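Local coordinates for protein toll (Drosophila melanogaster, PDB 4LXR), which serves as the cell-surface receptor for the processed cytokine spaetzle C-106, triggering Toll signalling in dorsal-ventral patterning of the embryo and in antifungal immunity, at residues A[251-256]-A[276-281]; A[271-276]-A[299-304]; A[641-646]-A[666-671]; A[617-622]-A[633-638]. One frame throughout, in Å; residues are numbered along the deposited sequence.

Contact 1 of 4, residues A[251-256]-A[276-281]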
loop_
_atom_site.group_PDB
_atom_site.type_symbol
_atom_site.label_atom_id
_atom_site.label_comp_id
_atom_site.label_asym_id
_atom_site.label_seq_id
_atom_site.Cartn_x
_atom_site.Cartn_y
_atom_site.Cartn_z
ATOM N N ALA A 251 -13.891 9.614 -24.088
ATOM C CA ALA A 251 -13.032 8.978 -25.070
ATOM C C ALA A 251 -13.363 9.386 -26.499
ATOM O O ALA A 251 -13.305 8.576 -27.410
ATOM C CB ALA A 251 -13.061 7.450 -24.903
ATOM N N ASN A 252 -13.722 10.648 -26.681
ATOM C CA ASN A 252 -13.947 11.182 -28.007
ATOM C C ASN A 252 -12.856 12.191 -28.386
ATOM O O ASN A 252 -11.792 12.231 -27.758
ATOM C CB ASN A 252 -15.367 11.764 -28.131
ATOM C CG ASN A 252 -16.422 10.673 -28.298
ATOM O OD1 ASN A 252 -16.378 9.906 -29.264
ATOM N ND2 ASN A 252 -17.351 10.574 -27.346
ATOM N N LEU A 253 -13.111 12.994 -29.409
ATOM C CA LEU A 253 -12.068 13.830 -29.991
ATOM C C LEU A 253 -12.428 15.317 -29.996
ATOM O O LEU A 253 -12.101 16.030 -30.951
ATOM C CB LEU A 253 -11.782 13.366 -31.427
ATOM C CG LEU A 253 -11.354 11.902 -31.601
ATOM C CD1 LEU A 253 -11.386 11.479 -33.062
ATOM C CD2 LEU A 253 -9.964 11.703 -31.037
ATOM N N PHE A 254 -13.099 15.796 -28.948
ATOM C CA PHE A 254 -13.561 17.191 -28.939
ATOM C C PHE A 254 -12.422 18.182 -28.768
ATOM O O PHE A 254 -11.548 17.991 -27.916
ATOM C CB PHE A 254 -14.574 17.439 -27.820
ATOM C CG PHE A 254 -15.802 16.580 -27.911
ATOM C CD1 PHE A 254 -16.808 16.872 -28.837
ATOM C CD2 PHE A 254 -15.956 15.490 -27.077
ATOM C CE1 PHE A 254 -17.947 16.088 -28.927
ATOM C CE2 PHE A 254 -17.101 14.695 -27.154
ATOM C CZ PHE A 254 -18.092 14.996 -28.079
ATOM N N ARG A 255 -12.435 19.254 -29.559
ATOM C CA ARG A 255 -11.524 20.364 -29.290
ATOM C C ARG A 255 -12.281 21.544 -28.684
ATOM O O ARG A 255 -11.671 22.471 -28.135
ATOM C CB ARG A 255 -10.728 20.753 -30.539
ATOM C CG ARG A 255 -9.981 19.559 -31.136
ATOM C CD ARG A 255 -8.902 19.980 -32.104
ATOM N NE ARG A 255 -7.588 19.586 -31.604
ATOM C CZ ARG A 255 -6.918 18.517 -32.025
ATOM N NH1 ARG A 255 -7.436 17.737 -32.973
ATOM N NH2 ARG A 255 -5.727 18.233 -31.501
ATOM N N SER A 256 -13.611 21.479 -28.774
ATOM C CA SER A 256 -14.514 22.415 -28.103
ATOM C C SER A 256 -15.900 21.773 -27.999
ATOM O O SER A 256 -16.195 20.797 -28.687
ATOM C CB SER A 256 -14.601 23.730 -28.874
ATOM O OG SER A 256 -15.225 23.527 -30.127
ATOM N N ASN A 276 -10.858 12.428 -23.000
ATOM C CA ASN A 276 -10.901 12.984 -24.324
ATOM C C ASN A 276 -9.512 12.741 -24.941
ATOM O O ASN A 276 -8.491 12.855 -24.259
ATOM C CB ASN A 276 -11.239 14.463 -24.216
ATOM C CG ASN A 276 -11.695 15.059 -25.529
ATOM O OD1 ASN A 276 -12.793 14.772 -26.009
ATOM N ND2 ASN A 276 -10.866 15.918 -26.102
ATOM N N ARG A 277 -9.475 12.381 -26.220
ATOM C CA ARG A 277 -8.248 11.879 -26.834
ATOM C C ARG A 277 -7.404 12.984 -27.445
ATOM O O ARG A 277 -6.322 12.727 -27.957
ATOM C CB ARG A 277 -8.565 10.798 -27.877
ATOM C CG ARG A 277 -9.362 9.601 -27.322
ATOM C CD ARG A 277 -8.635 8.885 -26.165
ATOM N NE ARG A 277 -9.340 7.667 -25.762
ATOM C CZ ARG A 277 -9.077 6.946 -24.677
ATOM N NH1 ARG A 277 -8.109 7.304 -23.838
ATOM N NH2 ARG A 277 -9.794 5.855 -24.426
ATOM N N VAL A 278 -7.908 14.212 -27.398
ATOM C CA VAL A 278 -7.122 15.386 -27.779
ATOM C C VAL A 278 -7.268 16.440 -26.682
ATOM O O VAL A 278 -8.116 16.310 -25.812
ATOM C CB VAL A 278 -7.538 15.986 -29.174
ATOM C CG1 VAL A 278 -7.152 15.049 -30.305
ATOM C CG2 VAL A 278 -9.029 16.331 -29.210
ATOM N N PRO A 279 -6.419 17.469 -26.696
ATOM C CA PRO A 279 -6.646 18.538 -25.719
ATOM C C PRO A 279 -7.949 19.297 -25.962
ATOM O O PRO A 279 -8.236 19.738 -27.074
ATOM C CB PRO A 279 -5.446 19.472 -25.936
ATOM C CG PRO A 279 -4.378 18.582 -26.482
ATOM C CD PRO A 279 -5.095 17.575 -27.338
ATOM N N LEU A 280 -8.731 19.435 -24.903
ATOM C CA LEU A 280 -9.921 20.267 -24.916
ATOM C C LEU A 280 -9.632 21.412 -23.945
ATOM O O LEU A 280 -9.637 21.218 -22.731
ATOM C CB LEU A 280 -11.133 19.441 -24.455
ATOM C CG LEU A 280 -12.446 20.148 -24.124
ATOM C CD1 LEU A 280 -12.947 20.893 -25.336
ATOM C CD2 LEU A 280 -13.480 19.147 -23.642
ATOM N N ALA A 281 -9.369 22.597 -24.487
ATOM C CA ALA A 281 -8.799 23.694 -23.712
ATOM C C ALA A 281 -9.699 24.170 -22.578
ATOM O O ALA A 281 -9.226 24.420 -21.468
ATOM C CB ALA A 281 -8.427 24.848 -24.622
HETATM O O HOH W 1 -14.122 12.597 -24.873
HETATM O O HOH W 2 -9.254 22.934 -27.414
HETATM O O HOH W 3 -6.737 20.426 -29.042
#
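Asn276 reaches from its own turn into the backbone of 251-256 and binds it with both ends of its amide. With CG anti to the backbone N (chi1 -164°), CB carries the amide across to the neighbouring coil, and Asn276 CG comes to lie 3.6 Å from Asn252 O. OD1 of Asn276 then accepts the N-H of Phe254 on an in-plane lone pair, at 3.1 Å from Phe254 N; it also takes a proton from a water that itself accepts from Asn252 N. Asn276 ND2 gives one bond to Phe254 O at 2.8 Å and another to Val278 O in its own segment, so both amide hydrogens are used. This is the asparagine of the leucine-rich repeat, whose buried amide ties each turn of the solenoid to the one before; Asn252 plays the same part one repeat earlier, its OD1 accepting the backbone N-H groups of Asn228 and Ile230. A leucine in place of Asn276 would probably leave Phe254 N and O without their mates inside the core and free the turn to shift. Beside the amide, the backbone bond from Arg277 N to Asn252 O is nearly straight (168°). Farther out, Val278 CB and CG1 lie under one face of the Arg255 guanidinium, while Leu253 CD2 packs on Arg277 CB. The Arg277 chain turns at chi2 and runs past Ala251 CB, its NH1 hydrogen-bonded to Phe60 O of a spaetzle C-106 chain.

Contact 2 of 4, residues A[271-276]-A[299-304]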
loop_
_atom_site.group_PDB
_atom_site.type_symbol
_atom_site.label_atom_id
_atom_site.label_comp_id
_atom_site.label_asym_id
_atom_site.label_seq_id
_atom_site.Cartn_x
_atom_site.Cartn_y
_atom_site.Cartn_z
ATOM N N VAL A 271 -23.031 13.658 -15.799
ATOM C CA VAL A 271 -22.361 13.755 -17.098
ATOM C C VAL A 271 -20.898 13.327 -16.960
ATOM O O VAL A 271 -20.216 13.731 -16.008
ATOM C CB VAL A 271 -22.452 15.184 -17.707
ATOM C CG1 VAL A 271 -21.706 15.242 -19.030
ATOM C CG2 VAL A 271 -23.931 15.606 -17.901
ATOM N N ARG A 272 -20.442 12.492 -17.895
ATOM C CA ARG A 272 -19.054 12.048 -17.975
ATOM C C ARG A 272 -18.415 12.506 -19.279
ATOM O O ARG A 272 -18.895 12.171 -20.373
ATOM C CB ARG A 272 -18.973 10.526 -17.897
ATOM C CG ARG A 272 -19.309 9.933 -16.549
ATOM C CD ARG A 272 -19.547 8.430 -16.680
ATOM N NE ARG A 272 -20.033 7.851 -15.429
ATOM C CZ ARG A 272 -20.049 6.548 -15.175
ATOM N NH1 ARG A 272 -19.595 5.697 -16.090
ATOM N NH2 ARG A 272 -20.521 6.102 -14.015
ATOM N N LEU A 273 -17.348 13.293 -19.166
ATOM C CA LEU A 273 -16.490 13.570 -20.303
ATOM C C LEU A 273 -15.055 13.275 -19.873
ATOM O O LEU A 273 -14.297 14.185 -19.538
ATOM C CB LEU A 273 -16.642 15.017 -20.815
ATOM C CG LEU A 273 -16.144 15.214 -22.258
ATOM C CD1 LEU A 273 -16.890 16.312 -22.990
ATOM C CD2 LEU A 273 -14.650 15.474 -22.341
ATOM N N MET A 274 -14.698 11.996 -19.900
ATOM C CA MET A 274 -13.410 11.517 -19.408
ATOM C C MET A 274 -12.524 11.083 -20.565
ATOM O O MET A 274 -13.021 10.596 -21.571
ATOM C CB MET A 274 -13.648 10.337 -18.458
ATOM C CG MET A 274 -14.610 10.670 -17.305
ATOM S SD MET A 274 -15.301 9.205 -16.549
ATOM C CE MET A 274 -13.801 8.469 -15.864
ATOM N N ASN A 275 -11.212 11.255 -20.421
ATOM C CA ASN A 275 -10.263 10.729 -21.398
ATOM C C ASN A 275 -10.553 11.154 -22.831
ATOM O O ASN A 275 -10.515 10.350 -23.766
ATOM C CB ASN A 275 -10.181 9.212 -21.298
ATOM C CG ASN A 275 -9.679 8.766 -19.957
ATOM O OD1 ASN A 275 -8.590 9.176 -19.524
ATOM N ND2 ASN A 275 -10.471 7.943 -19.269
ATOM N N ASN A 276 -10.858 12.428 -23.000
ATOM C CA ASN A 276 -10.901 12.984 -24.324
ATOM C C ASN A 276 -9.512 12.741 -24.941
ATOM O O ASN A 276 -8.491 12.855 -24.259
ATOM C CB ASN A 276 -11.239 14.463 -24.216
ATOM C CG ASN A 276 -11.695 15.059 -25.529
ATOM O OD1 ASN A 276 -12.793 14.772 -26.009
ATOM N ND2 ASN A 276 -10.866 15.918 -26.102
ATOM N N LEU A 299 -14.799 14.903 -15.426
ATOM C CA LEU A 299 -14.290 15.735 -16.500
ATOM C C LEU A 299 -12.777 15.602 -16.536
ATOM O O LEU A 299 -12.071 16.010 -15.601
ATOM C CB LEU A 299 -14.706 17.193 -16.267
ATOM C CG LEU A 299 -16.213 17.455 -16.071
ATOM C CD1 LEU A 299 -16.458 18.869 -15.532
ATOM C CD2 LEU A 299 -17.009 17.221 -17.388
ATOM N N ARG A 300 -12.285 15.008 -17.612
ATOM C CA ARG A 300 -10.856 14.817 -17.800
ATOM C C ARG A 300 -10.592 14.892 -19.294
ATOM O O ARG A 300 -10.969 13.989 -20.053
ATOM C CB ARG A 300 -10.419 13.457 -17.245
ATOM C CG ARG A 300 -8.941 13.185 -17.508
ATOM C CD ARG A 300 -8.622 11.720 -17.643
ATOM N NE ARG A 300 -7.180 11.510 -17.734
ATOM C CZ ARG A 300 -6.513 10.652 -16.973
ATOM N NH1 ARG A 300 -7.170 9.925 -16.082
ATOM N NH2 ARG A 300 -5.200 10.518 -17.098
ATOM N N ALA A 301 -9.959 15.974 -19.722
ATOM C CA ALA A 301 -9.807 16.243 -21.144
ATOM C C ALA A 301 -8.684 17.250 -21.434
ATOM O O ALA A 301 -8.728 17.964 -22.441
ATOM C CB ALA A 301 -11.125 16.740 -21.702
ATOM N N GLU A 302 -7.679 17.292 -20.556
ATOM C CA GLU A 302 -6.567 18.261 -20.631
ATOM C C GLU A 302 -7.072 19.699 -20.509
ATOM O O GLU A 302 -6.565 20.600 -21.170
ATOM C CB GLU A 302 -5.763 18.128 -21.924
ATOM C CG GLU A 302 -5.672 16.741 -22.495
ATOM C CD GLU A 302 -4.679 15.904 -21.775
ATOM O OE1 GLU A 302 -5.103 15.056 -20.956
ATOM O OE2 GLU A 302 -3.475 16.094 -22.040
ATOM N N LEU A 303 -8.082 19.908 -19.674
ATOM C CA LEU A 303 -8.701 21.217 -19.564
ATOM C C LEU A 303 -7.673 22.200 -19.015
ATOM O O LEU A 303 -6.962 21.895 -18.040
ATOM C CB LEU A 303 -9.942 21.138 -18.658
ATOM C CG LEU A 303 -11.126 20.341 -19.217
ATOM C CD1 LEU A 303 -12.078 19.874 -18.099
ATOM C CD2 LEU A 303 -11.878 21.145 -20.300
ATOM N N GLN A 304 -7.586 23.364 -19.654
ATOM C CA GLN A 304 -6.593 24.373 -19.285
ATOM C C GLN A 304 -7.169 25.403 -18.316
ATOM O O GLN A 304 -6.449 25.945 -17.477
ATOM C CB GLN A 304 -6.032 25.064 -20.535
ATOM C CG GLN A 304 -4.881 24.312 -21.176
ATOM C CD GLN A 304 -4.476 24.894 -22.508
ATOM O OE1 GLN A 304 -4.640 24.256 -23.543
ATOM N NE2 GLN A 304 -3.941 26.118 -22.493
HETATM O O HOH W 4 -7.490 12.874 -21.371
#
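Arg300 lays its aliphatic chain along the turn at Met274 and Asn275, with Arg300 CD 3.2 Å from Asn275 OD1. CG stands anti to the backbone N (chi1 176°) and the chain extends to NE, carrying the guanidinium past the amide with OD1 over one of its faces, the two planes 38° apart. The N-H of Arg300 NE is badly angled for a hydrogen bond to Asn275 OD1; the other end of the amide, ND2, donates to Asn59 OD1 of a spaetzle C-106 chain, and Pro61 of the same chain packs on both Asn275 and Arg300. An alanine in place of Arg300 is likely to uncover Asn275 and take away part of the surface on which that proline rests. Beneath, the parallel strands of neighbouring leucine-rich repeats end side by side: Leu273 pairs with Leu299, and Arg300 N donates to Leu273 O at 2.9 Å. A weak bond from Asn276 N to Arg300 O, 3.3 Å long, follows. On the core side, Ala301 CB meets Asn276 CB at 3.4 Å and Leu273 CD2 at 3.8 Å. On the outer, polar side, Asn275 OD1 over the guanidinium face, with a long, weak ion pair to Asp324, would probably favour the charge on Arg300.

Contact 3 of 4, residues A[641-646]-A[666-671]. With NAG (2-acetamido-2-deoxy-beta-D-glucopyranose), chain K.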
loop_
_atom_site.group_PDB
_atom_site.type_symbol
_atom_site.label_atom_id
_atom_site.label_comp_id
_atom_site.label_asym_id
_atom_site.label_seq_id
_atom_site.Cartn_x
_atom_site.Cartn_y
_atom_site.Cartn_z
ATOM N N MET A 641 32.968 9.358 37.463
ATOM C CA MET A 641 33.593 8.122 37.000
ATOM C C MET A 641 34.001 7.256 38.178
ATOM O O MET A 641 34.344 7.771 39.239
ATOM C CB MET A 641 34.810 8.432 36.129
ATOM C CG MET A 641 34.478 9.268 34.908
ATOM S SD MET A 641 33.256 8.431 33.882
ATOM C CE MET A 641 34.318 7.439 32.839
ATOM N N GLN A 642 33.969 5.941 37.987
ATOM C CA GLN A 642 34.305 5.008 39.064
ATOM C C GLN A 642 35.591 4.209 38.816
ATOM O O GLN A 642 36.308 3.872 39.758
ATOM C CB GLN A 642 33.138 4.050 39.317
ATOM C CG GLN A 642 31.844 4.749 39.702
ATOM C CD GLN A 642 30.646 3.838 39.577
ATOM O OE1 GLN A 642 30.747 2.726 39.055
ATOM N NE2 GLN A 642 29.501 4.302 40.052
ATOM N N LEU A 643 35.873 3.914 37.551
ATOM C CA LEU A 643 37.017 3.100 37.177
ATOM C C LEU A 643 37.971 3.857 36.257
ATOM O O LEU A 643 37.542 4.647 35.413
ATOM C CB LEU A 643 36.537 1.850 36.453
ATOM C CG LEU A 643 35.465 0.990 37.120
ATOM C CD1 LEU A 643 35.015 -0.091 36.146
ATOM C CD2 LEU A 643 35.976 0.364 38.431
ATOM N N MET A 644 39.265 3.586 36.398
ATOM C CA MET A 644 40.280 4.198 35.546
ATOM C C MET A 644 41.349 3.149 35.240
ATOM O O MET A 644 42.097 2.732 36.140
ATOM C CB MET A 644 40.887 5.407 36.253
ATOM C CG MET A 644 41.974 6.134 35.488
ATOM S SD MET A 644 42.435 7.649 36.350
ATOM C CE MET A 644 43.558 8.422 35.187
ATOM N N GLU A 645 41.409 2.703 33.988
ATOM C CA GLU A 645 42.337 1.644 33.610
ATOM C C GLU A 645 43.549 2.231 32.908
ATOM O O GLU A 645 43.424 2.916 31.903
ATOM C CB GLU A 645 41.670 0.615 32.697
ATOM C CG GLU A 645 40.375 0.041 33.218
ATOM C CD GLU A 645 39.814 -1.032 32.302
ATOM O OE1 GLU A 645 38.777 -1.633 32.654
ATOM O OE2 GLU A 645 40.410 -1.277 31.230
ATOM N N LEU A 646 44.730 1.968 33.439
ATOM C CA LEU A 646 45.927 2.519 32.834
ATOM C C LEU A 646 46.673 1.404 32.136
ATOM O O LEU A 646 47.312 0.580 32.776
ATOM C CB LEU A 646 46.794 3.197 33.888
ATOM C CG LEU A 646 48.132 3.791 33.480
ATOM C CD1 LEU A 646 47.987 4.834 32.339
ATOM C CD2 LEU A 646 48.740 4.416 34.714
ATOM N N SER A 666 44.199 8.222 40.964
ATOM C CA SER A 666 42.811 7.762 40.934
ATOM C C SER A 666 42.652 6.492 40.123
ATOM O O SER A 666 41.545 5.992 39.967
ATOM C CB SER A 666 41.922 8.839 40.313
ATOM O OG SER A 666 42.298 10.121 40.765
ATOM N N VAL A 667 43.761 6.008 39.571
ATOM C CA VAL A 667 43.780 4.777 38.788
ATOM C C VAL A 667 43.281 3.594 39.620
ATOM O O VAL A 667 43.699 3.411 40.766
ATOM C CB VAL A 667 45.215 4.464 38.300
ATOM C CG1 VAL A 667 45.327 3.011 37.813
ATOM C CG2 VAL A 667 45.646 5.456 37.220
ATOM N N THR A 668 42.376 2.803 39.046
ATOM C CA THR A 668 41.865 1.624 39.740
ATOM C C THR A 668 42.437 0.322 39.174
ATOM O O THR A 668 42.334 -0.741 39.788
ATOM C CB THR A 668 40.327 1.573 39.700
ATOM O OG1 THR A 668 39.887 1.415 38.349
ATOM C CG2 THR A 668 39.750 2.836 40.274
ATOM N N SER A 669 43.050 0.407 38.003
ATOM C CA SER A 669 43.566 -0.781 37.342
ATOM C C SER A 669 44.892 -0.445 36.681
ATOM O O SER A 669 44.943 0.412 35.788
ATOM C CB SER A 669 42.578 -1.252 36.276
ATOM O OG SER A 669 42.486 -2.656 36.244
ATOM N N LEU A 670 45.962 -1.099 37.128
ATOM C CA LEU A 670 47.276 -0.934 36.527
ATOM C C LEU A 670 47.624 -2.169 35.717
ATOM O O LEU A 670 47.754 -3.261 36.266
ATOM C CB LEU A 670 48.347 -0.716 37.593
ATOM C CG LEU A 670 48.491 0.685 38.174
ATOM C CD1 LEU A 670 49.454 0.702 39.373
ATOM C CD2 LEU A 670 48.947 1.652 37.078
ATOM N N HIS A 671 47.770 -1.989 34.410
ATOM C CA HIS A 671 48.098 -3.078 33.502
ATOM C C HIS A 671 49.497 -2.827 32.977
ATOM O O HIS A 671 49.691 -2.077 32.008
ATOM C CB HIS A 671 47.083 -3.140 32.357
ATOM C CG HIS A 671 45.662 -3.192 32.826
ATOM N ND1 HIS A 671 44.979 -4.378 33.006
ATOM C CD2 HIS A 671 44.807 -2.206 33.189
ATOM C CE1 HIS A 671 43.758 -4.117 33.440
ATOM N NE2 HIS A 671 43.629 -2.807 33.559
HETATM C C1 NAG K . 38.987 6.863 45.298
HETATM C C2 NAG K . 39.109 8.378 45.134
HETATM C C3 NAG K . 38.102 9.082 46.036
HETATM C C4 NAG K . 36.695 8.576 45.747
HETATM C C5 NAG K . 36.643 7.052 45.854
HETATM C C6 NAG K . 35.314 6.479 45.421
HETATM C C7 NAG K . 41.280 9.325 44.478
HETATM C C8 NAG K . 42.637 9.754 44.951
HETATM N N2 NAG K . 40.461 8.838 45.418
HETATM O O3 NAG K . 38.165 10.490 45.837
HETATM O O4 NAG K . 35.785 9.150 46.679
HETATM O O5 NAG K . 37.640 6.453 45.010
HETATM O O6 NAG K . 35.220 6.406 44.006
HETATM O O7 NAG K . 40.941 9.409 43.294
#
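Met644 is held through both its backbone N-H and its carbonyl oxygen by the turn at Thr668. The N-H points almost straight (169°) at Thr668 OG1, 3.0 Å from Met644 N; at chi1 65° that hydroxyl, set between the backbone N and carbonyl carbon of its own residue, faces the N-H of Met644. Met644 O accepts from Thr668 N at 2.9 Å, in the carbonyl plane, and from Ser669 N at 3.1 Å from Met644 O, tilted out of it. Beyond the turn the pairing becomes regular: Leu646 N donates to Ser669 O at 2.8 Å, and His671 N to Leu646 O. Strands 643-646 and 669-671 run parallel, 12° apart, as consecutive repeats of the second leucine-rich repeat block of the Toll ectodomain. On the core side Met644 extends fully and crosses Val667 at about a right angle, Met644 SD 4.0 Å from Val667 CG2. Leu646 and Leu670 run alongside each other, Leu646 CD2 to Leu670 CD2 3.6 Å. From the adjacent strand 618-622, Leu619 and Ile621 touch the Met644 side chain. The other face carries Glu645, whose CG packs on Ser669 CB and whose OE2 is hydrogen-bonded to His647; that histidine stacks on His671 in turn. At the edge of the repeat, Ser666 OG donates to O7 of an N-acetylglucosamine at 3.0 Å, fastening the acetamido arm of the glycan to the start of the segment.

Contact 4 of 4, residues A[617-622]-A[633-638]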
loop_
_atom_site.group_PDB
_atom_site.type_symbol
_atom_site.label_atom_id
_atom_site.label_comp_id
_atom_site.label_asym_id
_atom_site.label_seq_id
_atom_site.Cartn_x
_atom_site.Cartn_y
_atom_site.Cartn_z
ATOM N N LYS A 617 31.185 3.083 33.611
ATOM C CA LYS A 617 31.794 4.357 33.991
ATOM C C LYS A 617 33.310 4.263 34.106
ATOM O O LYS A 617 33.890 4.606 35.143
ATOM C CB LYS A 617 31.193 4.882 35.296
ATOM C CG LYS A 617 29.674 5.010 35.274
ATOM C CD LYS A 617 29.172 5.733 36.517
ATOM C CE LYS A 617 27.670 5.958 36.476
ATOM N NZ LYS A 617 27.219 6.766 37.641
ATOM N N ALA A 618 33.946 3.799 33.036
ATOM C CA ALA A 618 35.393 3.647 33.031
ATOM C C ALA A 618 36.106 4.580 32.062
ATOM O O ALA A 618 35.769 4.647 30.880
ATOM C CB ALA A 618 35.775 2.201 32.748
ATOM N N LEU A 619 37.093 5.302 32.583
ATOM C CA LEU A 619 38.065 5.997 31.754
ATOM C C LEU A 619 39.199 5.026 31.416
ATOM O O LEU A 619 39.889 4.516 32.306
ATOM C CB LEU A 619 38.623 7.210 32.487
ATOM C CG LEU A 619 39.790 7.903 31.784
ATOM C CD1 LEU A 619 39.320 8.608 30.502
ATOM C CD2 LEU A 619 40.499 8.865 32.722
ATOM N N VAL A 620 39.370 4.758 30.129
ATOM C CA VAL A 620 40.359 3.805 29.665
ATOM C C VAL A 620 41.501 4.536 28.985
ATOM O O VAL A 620 41.303 5.191 27.962
ATOM C CB VAL A 620 39.733 2.815 28.673
ATOM C CG1 VAL A 620 40.783 1.888 28.106
ATOM C CG2 VAL A 620 38.624 2.031 29.343
ATOM N N ILE A 621 42.696 4.433 29.558
ATOM C CA ILE A 621 43.881 5.049 28.981
ATOM C C ILE A 621 44.843 4.001 28.438
ATOM O O ILE A 621 45.447 3.246 29.204
ATOM C CB ILE A 621 44.619 5.911 30.002
ATOM C CG1 ILE A 621 43.713 7.027 30.510
ATOM C CG2 ILE A 621 45.887 6.495 29.395
ATOM C CD1 ILE A 621 44.331 7.816 31.636
ATOM N N ASN A 622 44.969 3.961 27.115
ATOM C CA ASN A 622 45.859 3.040 26.423
ATOM C C ASN A 622 47.132 3.741 25.930
ATOM O O ASN A 622 47.056 4.669 25.125
ATOM C CB ASN A 622 45.139 2.419 25.219
ATOM C CG ASN A 622 43.921 1.607 25.610
ATOM O OD1 ASN A 622 43.983 0.766 26.499
ATOM N ND2 ASN A 622 42.801 1.850 24.935
ATOM N N ARG A 633 52.060 12.057 31.955
ATOM C CA ARG A 633 51.037 12.905 32.571
ATOM C C ARG A 633 49.621 12.421 32.272
ATOM O O ARG A 633 49.222 12.344 31.109
ATOM C CB ARG A 633 51.185 14.330 32.044
ATOM C CG ARG A 633 52.585 14.895 32.153
ATOM C CD ARG A 633 52.628 16.330 31.623
ATOM N NE ARG A 633 53.802 17.060 32.095
ATOM C CZ ARG A 633 54.063 18.330 31.801
ATOM N NH1 ARG A 633 53.235 19.018 31.027
ATOM N NH2 ARG A 633 55.155 18.911 32.280
ATOM N N LEU A 634 48.859 12.118 33.322
ATOM C CA LEU A 634 47.512 11.556 33.166
ATOM C C LEU A 634 46.418 12.591 33.414
ATOM O O LEU A 634 46.590 13.497 34.226
ATOM C CB LEU A 634 47.317 10.343 34.096
ATOM C CG LEU A 634 48.243 9.148 33.857
ATOM C CD1 LEU A 634 47.918 7.957 34.791
ATOM C CD2 LEU A 634 48.199 8.713 32.401
ATOM N N PRO A 635 45.281 12.454 32.713
ATOM C CA PRO A 635 44.147 13.353 32.941
ATOM C C PRO A 635 43.450 13.027 34.248
ATOM O O PRO A 635 43.459 11.878 34.667
ATOM C CB PRO A 635 43.211 13.037 31.771
ATOM C CG PRO A 635 43.532 11.631 31.401
ATOM C CD PRO A 635 45.006 11.475 31.646
ATOM N N ASN A 636 42.854 14.027 34.883
ATOM C CA ASN A 636 42.085 13.807 36.102
ATOM C C ASN A 636 40.825 12.981 35.858
ATOM O O ASN A 636 40.191 13.090 34.807
ATOM C CB ASN A 636 41.727 15.144 36.746
ATOM C CG ASN A 636 42.641 15.492 37.900
ATOM O OD1 ASN A 636 42.204 15.566 39.050
ATOM N ND2 ASN A 636 43.921 15.686 37.606
ATOM N N LEU A 637 40.462 12.156 36.833
ATOM C CA LEU A 637 39.265 11.329 36.719
ATOM C C LEU A 637 38.015 12.111 37.112
ATOM O O LEU A 637 37.933 12.640 38.223
ATOM C CB LEU A 637 39.386 10.082 37.594
ATOM C CG LEU A 637 38.309 9.015 37.395
ATOM C CD1 LEU A 637 38.324 8.524 35.951
ATOM C CD2 LEU A 637 38.504 7.853 38.372
ATOM N N HIS A 638 37.050 12.186 36.197
ATOM C CA HIS A 638 35.782 12.851 36.487
ATOM C C HIS A 638 35.144 12.226 37.723
ATOM O O HIS A 638 35.227 11.015 37.931
ATOM C CB HIS A 638 34.833 12.774 35.290
ATOM C CG HIS A 638 35.272 13.598 34.117
ATOM N ND1 HIS A 638 34.518 13.720 32.969
ATOM C CD2 HIS A 638 36.384 14.344 33.917
ATOM C CE1 HIS A 638 35.148 14.506 32.113
ATOM N NE2 HIS A 638 36.282 14.898 32.662
#
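Leu634 opens the contact from the loop, its CD2 meeting Ile621 CD1 at 4.0 Å. The next residue, Pro635, takes the closer hold on the same methyl: the end of Ile621 comes up against the proline ring, with Ile621 CD1 3.7 Å from Pro635 CD and 3.9 Å from Pro635 CG. Ile621 gets there by placing CG1 anti to its carbonyl carbon (chi1 -60°) and extending onward to CD1, which serves as the touching atom for both loop residues. Pro635 CG also comes within 4.3 Å of Leu619 CD2, bridging the two strand side chains. Leu637 then runs antiparallel to the side chain of Leu619, and Leu637 CD1 reaches Leu619 CB at 3.7 Å and Leu619 CD2 at 3.9 Å. No hydrogen bond joins the segments; the contact is made by aliphatic carbons alone, closing the apolar inside of an LRRNT cap, the module that covers the first turn of a leucine-rich repeat block. Strand 618-622 lies between strand 609-613, which is antiparallel to it, and strand 643-647, which is parallel. The loop covers the side from which Leu619 and Ile621 project, with Met644 against Ile621 and Leu646 against Leu634.

The four contacts form two pairs within the extracellular part of Toll. Contacts 1 and 2, centres 8 Å apart, share Asn276 and interleave along the chain, joining LRR 5 to LRR 6 and LRR 6 to LRR 7, in a region that spaetzle C-106 touches. Contacts 4 and 3, in that order along the chain and with centres 7 Å apart, meet through adjacent strands 618-622 and 643-647 of one sheet, where the second N-terminal cap passes into LRR 16 and LRR 17. About 84 Å separates the centres of contacts 1 and 3, so the ligand-touching repeats and the C-terminal block, which should lie nearer the membrane, are far apart.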